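Local coordinates for Serine/threonine-protein acetyltransferase HopZ1a (Pseudomonas syringae pv. syringae, PDB 5KLP) that acetylates serine, threonine and lysine residues of host proteins such as tubulin when activated by inositol hexakisphosphate, impairing the host microtubule network and immunity, at residues 107-112 / 122-127. The protein carries 10 engineered substitutions. Numbering follows the deposited sequence.
Sequences RAIFPQ and KHHVMA
Ala-108 O accepts the backbone N-H of Ala-127 at 2.7 Å, 168° at the hydrogen, and CA of Met-126 comes close to this oxygen. The return bond from Ala-108 N to Ala-127 O makes this a hydrogen-bonded antiparallel pair. Two residues on, Val-125 N donates to Phe-110 O, while the reciprocal Phe-110 bond is weak. Beyond the strand ends, Gln-112 N reaches Lys-122 O at 2.8 Å, so that active-site His-123 sits between this bond and the strand pairing.

A chi1 of 56° sets the Phe-110 ring between its own backbone N and carbonyl carbon and swings it across to the partner strand. There Val-125 CG2 lies over one face, 4.0 Å from the ring centroid, a CH-pi contact, and Ala-127 CB meets the edge in plane, 3.9 Å from CE2. Bent at chi2 (-64°), the Gln-112 side chain brings NE2 to both methyls of Val-125 and into a weak bond with His-123 O. Pro-111 CB sits over one face of the His-124 ring, offset toward the rim, 3.8 Å from its centroid.

His-123 NE2 and His-124 NE2 each hydrogen-bond a different citrate, probably from the crystallisation liquor; His-123 ND1 hydrogen-bonds Leu-121 O. Strand 105-110 lies between 85-87 and 125-130 in the mixed sheet; helix 61-79 touches Ile-109 and His-124, helix 189-202 His-124 and Met-126, helix 153-167 Gln-112 and His-123.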
loop_
_atom_site.group_PDB
_atom_site.type_symbol
_atom_site.label_atom_id
_atom_site.label_comp_id
_atom_site.label_asym_id
_atom_site.label_seq_id
_atom_site.Cartn_x
_atom_site.Cartn_y
_atom_site.Cartn_z
ATOM N N ARG A 107 -2.540 9.413 7.335
ATOM C CA ARG A 107 -2.006 8.570 6.280
ATOM C C ARG A 107 -2.087 9.344 4.969
ATOM O O ARG A 107 -2.967 10.193 4.791
ATOM C CB ARG A 107 -2.793 7.254 6.147
ATOM C CG ARG A 107 -3.387 6.640 7.438
ATOM C CD ARG A 107 -2.373 6.478 8.499
ATOM N NE ARG A 107 -2.724 5.606 9.626
ATOM C CZ ARG A 107 -3.648 5.847 10.558
ATOM N NH1 ARG A 107 -4.432 6.912 10.506
ATOM N NH2 ARG A 107 -3.805 4.979 11.545
ATOM N N ALA A 108 -1.166 9.059 4.057
ATOM C CA ALA A 108 -1.109 9.774 2.795
ATOM C C ALA A 108 -0.821 8.806 1.649
ATOM O O ALA A 108 0.019 7.914 1.788
ATOM C CB ALA A 108 -0.044 10.861 2.849
ATOM N N ILE A 109 -1.514 8.989 0.527
ATOM C CA ILE A 109 -1.217 8.267 -0.700
ATOM C C ILE A 109 -0.777 9.264 -1.759
ATOM O O ILE A 109 -1.416 10.295 -1.958
ATOM C CB ILE A 109 -2.432 7.471 -1.198
ATOM C CG1 ILE A 109 -2.861 6.449 -0.140
ATOM C CG2 ILE A 109 -2.136 6.782 -2.544
ATOM C CD1 ILE A 109 -4.178 5.755 -0.445
ATOM N N PHE A 110 0.324 8.978 -2.437
ATOM C CA PHE A 110 0.816 9.918 -3.430
ATOM C C PHE A 110 1.597 9.162 -4.485
ATOM O O PHE A 110 2.161 8.106 -4.204
ATOM C CB PHE A 110 1.678 11.011 -2.775
ATOM C CG PHE A 110 2.840 10.476 -1.980
ATOM C CD1 PHE A 110 4.059 10.225 -2.585
ATOM C CD2 PHE A 110 2.703 10.223 -0.624
ATOM C CE1 PHE A 110 5.146 9.727 -1.836
ATOM C CE2 PHE A 110 3.776 9.717 0.131
ATOM C CZ PHE A 110 4.994 9.473 -0.480
ATOM N N PRO A 111 1.619 9.693 -5.708
ATOM C CA PRO A 111 2.398 9.071 -6.775
ATOM C C PRO A 111 3.866 9.460 -6.641
ATOM O O PRO A 111 4.175 10.370 -5.862
ATOM C CB PRO A 111 1.774 9.660 -8.036
ATOM C CG PRO A 111 1.374 11.058 -7.596
ATOM C CD PRO A 111 0.894 10.889 -6.181
ATOM N N GLN A 112 4.746 8.780 -7.368
ATOM C CA GLN A 112 6.151 9.165 -7.419
ATOM C C GLN A 112 6.359 10.277 -8.437
ATOM O O GLN A 112 5.573 10.422 -9.370
ATOM C CB GLN A 112 7.033 7.977 -7.777
ATOM C CG GLN A 112 6.811 6.773 -6.887
ATOM C CD GLN A 112 7.194 7.035 -5.443
ATOM O OE1 GLN A 112 8.164 7.730 -5.159
ATOM N NE2 GLN A 112 6.413 6.492 -4.523
ATOM N N LYS A 122 2.592 7.951 -11.271
ATOM C CA LYS A 122 1.876 6.872 -10.606
ATOM C C LYS A 122 2.837 6.126 -9.648
ATOM O O LYS A 122 3.532 6.763 -8.844
ATOM C CB LYS A 122 1.254 5.918 -11.644
ATOM C CG LYS A 122 0.350 6.600 -12.702
ATOM C CD LYS A 122 -0.736 7.477 -12.053
ATOM C CE LYS A 122 -1.494 8.347 -13.077
ATOM N NZ LYS A 122 -0.723 9.545 -13.537
ATOM N N HIS A 123 2.910 4.800 -9.756
ATOM C CA HIS A 123 3.741 4.007 -8.826
ATOM C C HIS A 123 3.538 4.407 -7.361
ATOM O O HIS A 123 4.504 4.590 -6.604
ATOM C CB HIS A 123 5.229 4.138 -9.170
ATOM C CG HIS A 123 5.594 3.498 -10.469
ATOM N ND1 HIS A 123 5.347 4.096 -11.687
ATOM C CD2 HIS A 123 6.158 2.299 -10.741
ATOM C CE1 HIS A 123 5.760 3.295 -12.655
ATOM N NE2 HIS A 123 6.257 2.200 -12.108
ATOM N N HIS A 124 2.281 4.539 -6.978
ATOM C CA HIS A 124 1.902 5.067 -5.673
ATOM C C HIS A 124 2.442 4.301 -4.472
ATOM O O HIS A 124 2.647 3.090 -4.523
ATOM C CB HIS A 124 0.381 5.120 -5.583
ATOM C CG HIS A 124 -0.236 6.123 -6.503
ATOM N ND1 HIS A 124 -0.225 5.983 -7.874
ATOM C CD2 HIS A 124 -0.857 7.299 -6.249
ATOM C CE1 HIS A 124 -0.830 7.022 -8.426
ATOM N NE2 HIS A 124 -1.217 7.837 -7.462
ATOM N N VAL A 125 2.650 5.025 -3.381
ATOM C CA VAL A 125 2.950 4.402 -2.101
ATOM C C VAL A 125 2.053 5.024 -1.051
ATOM O O VAL A 125 1.347 5.996 -1.325
ATOM C CB VAL A 125 4.425 4.579 -1.699
ATOM C CG1 VAL A 125 5.332 3.907 -2.736
ATOM C CG2 VAL A 125 4.748 6.065 -1.547
HETATM N N MSE A 126 2.076 4.445 0.143
HETATM C CA MSE A 126 1.307 4.935 1.275
HETATM C C MSE A 126 2.265 5.376 2.358
HETATM O O MSE A 126 3.189 4.630 2.706
HETATM C CB MSE A 126 0.371 3.846 1.804
HETATM C CG MSE A 126 -0.688 4.335 2.784
HETATM SE SE MSE A 126 -0.064 4.462 4.623
HETATM C CE MSE A 126 0.378 2.561 4.917
ATOM N N ALA A 127 2.056 6.576 2.901
ATOM C CA ALA A 127 2.854 6.998 4.049
ATOM C C ALA A 127 1.981 7.122 5.283
ATOM O O ALA A 127 0.929 7.765 5.252
ATOM C CB ALA A 127 3.574 8.317 3.772
#